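Local structure of uncharacterized protein (Bombyx mori, 5AZ1) at residues Y22-G27 against H73-E78; T103-H108 against N132-H137. The protein probably catalyses NADPH-dependent reduction of carbonyl compounds as a member of the aldo/keto reductase family, binding NADPH in a TIM barrel. All blocks are in the same frame, centred on the assembly; numbering follows the deposited sequence.

Contact 1 (Y22-G27 against H73-E78); sequences YGTWLG and HFYRVE. With NDP (NADPH dihydro-nicotinamide-adenine-dinucleotide phosphate), chain J.
W25 lies across F74 and Y75 in an aromatic cluster at the mouth of the aldo/keto reductase TIM barrel, where the loops after strands 22-23 and 68-70 meet beside the NADPH. No direct hydrogen bond joins 22-27 to 73-78, so the evidence for their fit is shape, and W25 makes the largest single contribution. Its CB stands 3.7 Å from the centroid of the Y75 ring and only 1° off the ring normal, a CH-pi contact over the face; the same CB lies 3.6 Å from O3D of the cofactor. With CG anti to the backbone N (chi1 171°), the indole then runs out over the 3-10 segment 73-75. CG and CD2 lie near Y75 CD1 and CE1, and CE3 makes the tightest approach, 3.3 Å to Y75 CD1. Farther out, CZ3 nears the carbonyl O of F74, and CH2 ends 3.5 Å from F74 CE2. The six-membered ring of W25 and the F74 ring are inclined at 33°. R76 NH1 donates a hydrogen bond to F74 O at 2.9 Å, in the plane of both guanidinium and carbonyl.

At the cofactor side, W25 N donates to NDP O3D (3.1 Å). Y75 OH sits 3.0 Å from NDP C2N, beside the nicotinamide ring, and its polar partner is K104. T24 OG1 abuts the edge of the Y75 ring near CD2 while hydrogen-bonding to T71 and the D70 carbonyl. V77 CG2 rests against the T24 carbonyl O. One water ties the backbones together: it donates to T24 O (2.7 Å) and to Y75 O, and accepts from L26 N.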
loop_
_atom_site.group_PDB
_atom_site.type_symbol
_atom_site.label_atom_id
_atom_site.label_comp_id
_atom_site.label_asym_id
_atom_site.label_seq_id
_atom_site.Cartn_x
_atom_site.Cartn_y
_atom_site.Cartn_z
ATOM N N TYR A 22 1.940 -5.341 -6.549
ATOM C CA TYR A 22 3.342 -5.636 -6.299
ATOM C C TYR A 22 3.997 -4.511 -5.521
ATOM O O TYR A 22 4.241 -3.426 -6.055
ATOM C CB TYR A 22 4.034 -5.854 -7.684
ATOM C CG TYR A 22 5.460 -6.308 -7.627
ATOM C CD1 TYR A 22 6.499 -5.392 -7.427
ATOM C CD2 TYR A 22 5.777 -7.622 -7.767
ATOM C CE1 TYR A 22 7.821 -5.804 -7.380
ATOM C CE2 TYR A 22 7.102 -8.062 -7.661
ATOM C CZ TYR A 22 8.110 -7.150 -7.488
ATOM O OH TYR A 22 9.390 -7.585 -7.371
ATOM N N GLY A 23 4.332 -4.754 -4.270
ATOM C CA GLY A 23 4.999 -3.751 -3.455
ATOM C C GLY A 23 6.483 -3.516 -3.757
ATOM O O GLY A 23 7.162 -4.425 -4.193
ATOM N N THR A 24 6.973 -2.293 -3.542
ATOM C CA THR A 24 8.291 -1.925 -3.976
ATOM C C THR A 24 9.145 -1.267 -2.913
ATOM O O THR A 24 10.205 -0.718 -3.242
ATOM C CB THR A 24 8.237 -1.065 -5.264
ATOM O OG1 THR A 24 7.661 0.218 -5.020
ATOM C CG2 THR A 24 7.473 -1.761 -6.352
ATOM N N TRP A 25 8.717 -1.328 -1.653
ATOM C CA TRP A 25 9.522 -0.767 -0.564
ATOM C C TRP A 25 10.513 -1.810 -0.027
ATOM O O TRP A 25 10.140 -2.919 0.272
ATOM C CB TRP A 25 8.629 -0.327 0.532
ATOM C CG TRP A 25 9.293 0.060 1.752
ATOM C CD1 TRP A 25 9.043 -0.439 2.989
ATOM C CD2 TRP A 25 10.299 1.046 1.911
ATOM N NE1 TRP A 25 9.821 0.174 3.906
ATOM C CE2 TRP A 25 10.613 1.092 3.274
ATOM C CE3 TRP A 25 11.003 1.868 1.029
ATOM C CZ2 TRP A 25 11.584 1.956 3.799
ATOM C CZ3 TRP A 25 11.978 2.721 1.543
ATOM C CH2 TRP A 25 12.256 2.768 2.926
ATOM N N LEU A 26 11.785 -1.458 0.041
ATOM C CA LEU A 26 12.838 -2.419 0.440
ATOM C C LEU A 26 13.269 -2.349 1.899
ATOM O O LEU A 26 13.871 -3.287 2.409
ATOM C CB LEU A 26 14.046 -2.298 -0.482
ATOM C CG LEU A 26 13.718 -2.801 -1.877
ATOM C CD1 LEU A 26 14.888 -2.657 -2.814
ATOM C CD2 LEU A 26 13.214 -4.218 -1.915
ATOM N N GLY A 27 12.967 -1.259 2.575
ATOM C CA GLY A 27 13.063 -1.232 4.017
ATOM C C GLY A 27 14.176 -0.336 4.522
ATOM O O GLY A 27 15.149 -0.030 3.816
ATOM N N HIS A 73 7.580 8.090 -4.069
ATOM C CA HIS A 73 8.774 8.900 -3.982
ATOM C C HIS A 73 9.743 8.389 -2.908
ATOM O O HIS A 73 10.916 8.088 -3.185
ATOM C CB HIS A 73 8.396 10.322 -3.725
ATOM C CG HIS A 73 9.555 11.226 -3.637
ATOM N ND1 HIS A 73 9.469 12.479 -3.069
ATOM C CD2 HIS A 73 10.852 11.066 -4.016
ATOM C CE1 HIS A 73 10.656 13.056 -3.115
ATOM N NE2 HIS A 73 11.523 12.194 -3.631
ATOM N N PHE A 74 9.203 8.167 -1.713
ATOM C CA PHE A 74 10.001 7.729 -0.602
ATOM C C PHE A 74 10.692 6.412 -0.848
ATOM O O PHE A 74 11.603 6.094 -0.146
ATOM C CB PHE A 74 9.113 7.614 0.647
ATOM C CG PHE A 74 9.865 7.248 1.895
ATOM C CD1 PHE A 74 10.702 8.178 2.500
ATOM C CD2 PHE A 74 9.725 5.969 2.490
ATOM C CE1 PHE A 74 11.401 7.858 3.676
ATOM C CE2 PHE A 74 10.428 5.649 3.669
ATOM C CZ PHE A 74 11.271 6.600 4.257
ATOM N N TYR A 75 10.263 5.598 -1.803
ATOM C CA TYR A 75 10.881 4.279 -1.921
ATOM C C TYR A 75 12.169 4.252 -2.738
ATOM O O TYR A 75 12.772 3.190 -2.870
ATOM C CB TYR A 75 9.889 3.247 -2.435
ATOM C CG TYR A 75 8.586 3.075 -1.621
ATOM C CD1 TYR A 75 8.445 3.542 -0.314
ATOM C CD2 TYR A 75 7.515 2.377 -2.176
ATOM C CE1 TYR A 75 7.275 3.352 0.405
ATOM C CE2 TYR A 75 6.329 2.213 -1.494
ATOM C CZ TYR A 75 6.185 2.726 -0.214
ATOM O OH TYR A 75 4.983 2.536 0.427
ATOM N N ARG A 76 12.559 5.388 -3.300
ATOM C CA ARG A 76 13.827 5.554 -3.965
ATOM C C ARG A 76 13.927 4.920 -5.323
ATOM O O ARG A 76 14.756 5.326 -6.057
ATOM C CB ARG A 76 15.012 5.025 -3.143
ATOM C CG ARG A 76 15.532 5.956 -2.067
ATOM C CD ARG A 76 14.765 5.843 -0.793
ATOM N NE ARG A 76 15.555 6.269 0.363
ATOM C CZ ARG A 76 15.044 6.595 1.557
ATOM N NH1 ARG A 76 13.720 6.576 1.791
ATOM N NH2 ARG A 76 15.864 6.961 2.540
ATOM N N VAL A 77 13.084 3.960 -5.672
ATOM C CA VAL A 77 13.288 3.130 -6.838
ATOM C C VAL A 77 12.375 3.470 -8.036
ATOM O O VAL A 77 12.238 2.645 -8.963
ATOM C CB VAL A 77 13.137 1.614 -6.467
ATOM C CG1 VAL A 77 14.250 1.220 -5.469
ATOM C CG2 VAL A 77 11.764 1.287 -5.838
ATOM N N GLU A 78 11.757 4.651 -8.063
ATOM C CA GLU A 78 10.839 4.989 -9.207
ATOM C C GLU A 78 11.567 4.912 -10.545
ATOM O O GLU A 78 11.032 4.293 -11.556
ATOM C CB GLU A 78 10.195 6.373 -9.022
ATOM C CG GLU A 78 9.185 6.414 -7.873
ATOM C CD GLU A 78 8.782 7.817 -7.472
ATOM O OE1 GLU A 78 9.688 8.668 -7.271
ATOM O OE2 GLU A 78 7.541 8.107 -7.403
HETATM P PA NDP J . 4.681 -7.540 3.591
HETATM O O1A NDP J . 3.601 -7.888 4.620
HETATM O O2A NDP J . 4.398 -7.527 2.128
HETATM O O5B NDP J . 5.814 -8.706 3.805
HETATM C C5B NDP J . 7.120 -8.606 3.260
HETATM C C4B NDP J . 7.918 -9.858 3.610
HETATM O O4B NDP J . 7.177 -11.056 3.327
HETATM C C3B NDP J . 9.241 -9.934 2.818
HETATM O O3B NDP J . 10.329 -9.985 3.730
HETATM C C2B NDP J . 9.095 -11.177 1.934
HETATM O O2B NDP J . 10.304 -11.901 1.686
HETATM C C1B NDP J . 8.039 -11.993 2.659
HETATM N N9A NDP J . 7.138 -12.743 1.790
HETATM C C8A NDP J . 6.405 -12.250 0.767
HETATM N N7A NDP J . 5.644 -13.211 0.212
HETATM C C5A NDP J . 5.866 -14.328 0.930
HETATM C C6A NDP J . 5.369 -15.702 0.861
HETATM N N6A NDP J . 4.454 -15.992 -0.113
HETATM N N1A NDP J . 5.872 -16.592 1.784
HETATM C C2A NDP J . 6.786 -16.248 2.730
HETATM N N3A NDP J . 7.275 -14.998 2.855
HETATM C C4A NDP J . 6.848 -14.027 1.986
HETATM O O3 NDP J . 5.455 -6.243 4.124
HETATM P PN NDP J . 5.556 -4.812 3.419
HETATM O O1N NDP J . 5.245 -3.825 4.501
HETATM O O2N NDP J . 6.862 -4.703 2.641
HETATM O O5D NDP J . 4.397 -4.935 2.272
HETATM C C5D NDP J . 3.724 -3.829 1.827
HETATM C C4D NDP J . 4.138 -3.025 0.610
HETATM O O4D NDP J . 3.139 -1.987 0.775
HETATM C C3D NDP J . 5.434 -2.224 0.460
HETATM O O3D NDP J . 6.299 -2.817 -0.480
HETATM C C2D NDP J . 4.922 -0.894 -0.084
HETATM O O2D NDP J . 4.620 -1.046 -1.492
HETATM C C1D NDP J . 3.661 -0.669 0.766
HETATM N N1N NDP J . 3.779 -0.021 2.156
HETATM C C2N NDP J . 3.121 1.164 2.331
HETATM C C3N NDP J . 3.142 1.917 3.519
HETATM C C7N NDP J . 2.365 3.217 3.615
HETATM O O7N NDP J . 2.656 3.952 4.566
HETATM N N7N NDP J . 1.411 3.566 2.687
HETATM C C4N NDP J . 3.982 1.444 4.704
HETATM C C5N NDP J . 4.631 0.145 4.442
HETATM C C6N NDP J . 4.498 -0.511 3.219
HETATM P P2B NDP J . 11.225 -11.696 0.361
HETATM O O1X NDP J . 11.137 -10.228 -0.102
HETATM O O2X NDP J . 12.596 -11.898 0.954
HETATM O O3X NDP J . 10.585 -12.689 -0.570
HETATM O O HOH W 1 12.270 0.546 -2.084
#

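Contact 2 (T103-H108 against N132-H137); sequences TKVWQH and NLVLMH. With NDP (NADPH dihydro-nicotinamide-adenine-dinucleotide phosphate), chain J.
V105 N donates to L135 O at 2.9 Å, with a C=O...N angle of 178°, and this bond lies at the middle of a parallel pairing between strands 100-105 and 133-136 of the TIM barrel. Bonds from T103 N to L133 O, L135 N to T103 O and H137 N to V105 O complete the set, the last prolonging it beyond strand 133-136. With helix 112-126 between them, the strands form a beta-alpha-beta unit. T103, V105 and V134 point to the helix-covered face, where V105 CG2 meets V134 CG2 at 4.0 Å. K104 and L135 share the other face and run side by side, K104 CE reaching L135 CD1 at 3.8 Å; K104 NZ goes on to a salt bridge with D70.

H137 is clasped from both faces. K104 CD lies 3.5 Å from the centroid of the imidazole, a CH-pi contact, while the W106 six-membered ring turns its edge to the opposite face, planes at 88°. Its CG, anti to the backbone N (chi1 -152°), places the H137 ring between them. A water lies at H137 ND1 and gives a weak hydrogen bond to K104 O. With an alanine in place of H137, the K104 methylenes and the W106 edge would probably lose the ring packed between them, and the water its imidazole partner. D70, Y75, K104 and H137 are consistent with the family's Asp-Tyr-Lys-His tetrad. In the imidazole plane, ND1 is 2.9 Å from the water O, and NE2 lies 3.5 Å from the carboxamide O7N of NADPH.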
loop_
_atom_site.group_PDB
_atom_site.type_symbol
_atom_site.label_atom_id
_atom_site.label_comp_id
_atom_site.label_asym_id
_atom_site.label_seq_id
_atom_site.Cartn_x
_atom_site.Cartn_y
_atom_site.Cartn_z
ATOM N N THR A 103 1.832 5.997 -7.156
ATOM C CA THR A 103 2.910 6.571 -6.392
ATOM C C THR A 103 2.318 7.496 -5.293
ATOM O O THR A 103 1.121 7.524 -5.087
ATOM C CB THR A 103 3.947 7.271 -7.281
ATOM O OG1 THR A 103 5.071 7.669 -6.492
ATOM C CG2 THR A 103 3.406 8.487 -7.924
ATOM N N LYS A 104 3.178 8.178 -4.552
ATOM C CA LYS A 104 2.791 8.812 -3.324
ATOM C C LYS A 104 3.663 10.007 -3.015
ATOM O O LYS A 104 4.845 10.030 -3.388
ATOM C CB LYS A 104 2.841 7.820 -2.138
ATOM C CG LYS A 104 2.193 6.472 -2.387
ATOM C CD LYS A 104 2.433 5.616 -1.140
ATOM C CE LYS A 104 1.810 4.263 -1.211
ATOM N NZ LYS A 104 2.679 3.105 -1.376
ATOM N N VAL A 105 3.046 11.000 -2.381
ATOM C CA VAL A 105 3.650 12.283 -2.080
ATOM C C VAL A 105 3.942 12.255 -0.580
ATOM O O VAL A 105 3.023 12.005 0.249
ATOM C CB VAL A 105 2.645 13.391 -2.361
ATOM C CG1 VAL A 105 3.143 14.781 -1.882
ATOM C CG2 VAL A 105 2.308 13.410 -3.828
ATOM N N TRP A 106 5.173 12.588 -0.214
ATOM C CA TRP A 106 5.627 12.534 1.141
ATOM C C TRP A 106 5.325 13.802 1.932
ATOM O O TRP A 106 4.753 14.805 1.415
ATOM C CB TRP A 106 7.125 12.169 1.096
ATOM C CG TRP A 106 7.797 11.675 2.364
ATOM C CD1 TRP A 106 8.755 12.346 3.071
ATOM C CD2 TRP A 106 7.658 10.413 2.996
ATOM N NE1 TRP A 106 9.200 11.596 4.112
ATOM C CE2 TRP A 106 8.556 10.399 4.098
ATOM C CE3 TRP A 106 6.871 9.298 2.758
ATOM C CZ2 TRP A 106 8.677 9.309 4.951
ATOM C CZ3 TRP A 106 6.982 8.207 3.581
ATOM C CH2 TRP A 106 7.869 8.210 4.684
ATOM N N GLN A 107 5.747 13.785 3.210
ATOM C CA GLN A 107 5.293 14.767 4.237
ATOM C C GLN A 107 5.819 16.140 4.079
ATOM O O GLN A 107 5.207 17.095 4.583
ATOM C CB GLN A 107 5.655 14.252 5.645
ATOM C CG GLN A 107 4.792 13.100 6.104
ATOM C CD GLN A 107 5.037 11.770 5.425
ATOM O OE1 GLN A 107 4.384 11.433 4.427
ATOM N NE2 GLN A 107 5.893 10.969 5.996
ATOM N N HIS A 108 6.876 16.307 3.262
ATOM C CA HIS A 108 7.349 17.680 3.016
ATOM C C HIS A 108 6.781 18.362 1.846
ATOM O O HIS A 108 7.063 19.573 1.601
ATOM C CB HIS A 108 8.837 17.783 3.048
ATOM C CG HIS A 108 9.547 16.965 2.038
ATOM N ND1 HIS A 108 9.543 15.601 2.056
ATOM C CD2 HIS A 108 10.380 17.323 1.042
ATOM C CE1 HIS A 108 10.329 15.143 1.104
ATOM N NE2 HIS A 108 10.870 16.170 0.493
ATOM N N ASN A 132 -1.919 5.953 -12.416
ATOM C CA ASN A 132 -3.312 5.543 -12.240
ATOM C C ASN A 132 -3.850 6.053 -10.903
ATOM O O ASN A 132 -5.039 6.281 -10.768
ATOM C CB ASN A 132 -3.396 4.031 -12.288
ATOM C CG ASN A 132 -2.943 3.527 -13.645
ATOM O OD1 ASN A 132 -1.735 3.350 -13.905
ATOM N ND2 ASN A 132 -3.912 3.430 -14.560
ATOM N N LEU A 133 -2.965 6.203 -9.946
ATOM C CA LEU A 133 -3.351 6.582 -8.594
ATOM C C LEU A 133 -2.186 7.308 -7.928
ATOM O O LEU A 133 -1.047 6.863 -8.014
ATOM C CB LEU A 133 -3.701 5.310 -7.816
ATOM C CG LEU A 133 -4.024 5.497 -6.340
ATOM C CD1 LEU A 133 -5.220 6.427 -6.138
ATOM C CD2 LEU A 133 -4.356 4.145 -5.711
ATOM N N VAL A 134 -2.457 8.419 -7.258
ATOM C CA VAL A 134 -1.459 9.052 -6.401
ATOM C C VAL A 134 -2.075 9.285 -5.002
ATOM O O VAL A 134 -3.195 9.736 -4.890
ATOM C CB VAL A 134 -0.937 10.348 -7.001
ATOM C CG1 VAL A 134 -2.023 11.397 -7.127
ATOM C CG2 VAL A 134 0.230 10.915 -6.187
ATOM N N LEU A 135 -1.317 8.933 -3.976
ATOM C CA LEU A 135 -1.729 9.017 -2.577
ATOM C C LEU A 135 -0.977 10.080 -1.753
ATOM O O LEU A 135 0.230 10.319 -1.940
ATOM C CB LEU A 135 -1.464 7.679 -1.913
ATOM C CG LEU A 135 -2.086 6.440 -2.557
ATOM C CD1 LEU A 135 -1.789 5.185 -1.756
ATOM C CD2 LEU A 135 -3.584 6.570 -2.725
ATOM N N MET A 136 -1.709 10.661 -0.828
ATOM C CA MET A 136 -1.137 11.354 0.298
ATOM C C MET A 136 -0.580 10.327 1.259
ATOM O O MET A 136 -1.326 9.605 1.941
ATOM C CB MET A 136 -2.155 12.246 0.955
ATOM C CG MET A 136 -1.482 13.242 1.924
ATOM S SD MET A 136 -2.644 14.240 2.900
ATOM C CE MET A 136 -3.959 14.779 1.817
ATOM N N HIS A 137 0.750 10.213 1.267
ATOM C CA HIS A 137 1.444 9.101 1.928
ATOM C C HIS A 137 1.113 9.034 3.418
ATOM O O HIS A 137 0.840 7.957 3.939
ATOM C CB HIS A 137 2.960 9.184 1.699
ATOM C CG HIS A 137 3.653 7.862 1.737
ATOM N ND1 HIS A 137 4.693 7.546 0.889
ATOM C CD2 HIS A 137 3.439 6.757 2.495
ATOM C CE1 HIS A 137 5.065 6.288 1.097
ATOM N NE2 HIS A 137 4.336 5.795 2.083
HETATM P PA NDP J . 4.681 -7.540 3.591
HETATM O O1A NDP J . 3.601 -7.888 4.620
HETATM O O2A NDP J . 4.398 -7.527 2.128
HETATM O O5B NDP J . 5.814 -8.706 3.805
HETATM C C5B NDP J . 7.120 -8.606 3.260
HETATM C C4B NDP J . 7.918 -9.858 3.610
HETATM O O4B NDP J . 7.177 -11.056 3.327
HETATM C C3B NDP J . 9.241 -9.934 2.818
HETATM O O3B NDP J . 10.329 -9.985 3.730
HETATM C C2B NDP J . 9.095 -11.177 1.934
HETATM O O2B NDP J . 10.304 -11.901 1.686
HETATM C C1B NDP J . 8.039 -11.993 2.659
HETATM N N9A NDP J . 7.138 -12.743 1.790
HETATM C C8A NDP J . 6.405 -12.250 0.767
HETATM N N7A NDP J . 5.644 -13.211 0.212
HETATM C C5A NDP J . 5.866 -14.328 0.930
HETATM C C6A NDP J . 5.369 -15.702 0.861
HETATM N N6A NDP J . 4.454 -15.992 -0.113
HETATM N N1A NDP J . 5.872 -16.592 1.784
HETATM C C2A NDP J . 6.786 -16.248 2.730
HETATM N N3A NDP J . 7.275 -14.998 2.855
HETATM C C4A NDP J . 6.848 -14.027 1.986
HETATM O O3 NDP J . 5.455 -6.243 4.124
HETATM P PN NDP J . 5.556 -4.812 3.419
HETATM O O1N NDP J . 5.245 -3.825 4.501
HETATM O O2N NDP J . 6.862 -4.703 2.641
HETATM O O5D NDP J . 4.397 -4.935 2.272
HETATM C C5D NDP J . 3.724 -3.829 1.827
HETATM C C4D NDP J . 4.138 -3.025 0.610
HETATM O O4D NDP J . 3.139 -1.987 0.775
HETATM C C3D NDP J . 5.434 -2.224 0.460
HETATM O O3D NDP J . 6.299 -2.817 -0.480
HETATM C C2D NDP J . 4.922 -0.894 -0.084
HETATM O O2D NDP J . 4.620 -1.046 -1.492
HETATM C C1D NDP J . 3.661 -0.669 0.766
HETATM N N1N NDP J . 3.779 -0.021 2.156
HETATM C C2N NDP J . 3.121 1.164 2.331
HETATM C C3N NDP J . 3.142 1.917 3.519
HETATM C C7N NDP J . 2.365 3.217 3.615
HETATM O O7N NDP J . 2.656 3.952 4.566
HETATM N N7N NDP J . 1.411 3.566 2.687
HETATM C C4N NDP J . 3.982 1.444 4.704
HETATM C C5N NDP J . 4.631 0.145 4.442
HETATM C C6N NDP J . 4.498 -0.511 3.219
HETATM P P2B NDP J . 11.225 -11.696 0.361
HETATM O O1X NDP J . 11.137 -10.228 -0.102
HETATM O O2X NDP J . 12.596 -11.898 0.954
HETATM O O3X NDP J . 10.585 -12.689 -0.570
HETATM O O HOH W 2 6.455 9.091 -0.764
#

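How the contacts relate
Both contacts are buried and touch the same cofactor, but they sit at different levels of the barrel. Contact 2 belongs to the sheet itself, and regular backbone hydrogen bonds between neighbouring strands define it. Contact 1 joins loops at the strand ends, where aromatic packing and a shared water do the work in place of direct bonds. The first meets NADPH chiefly at the ribose and ring, the second near the carboxamide. They are directly coupled: Y75 OH pairs with K104 NZ at 3.0 Å, E78 OE2 with T103 OG1 at 2.7 Å, and the stacked rings of F74 and W106 carry the aromatic cluster of contact 1 toward H137.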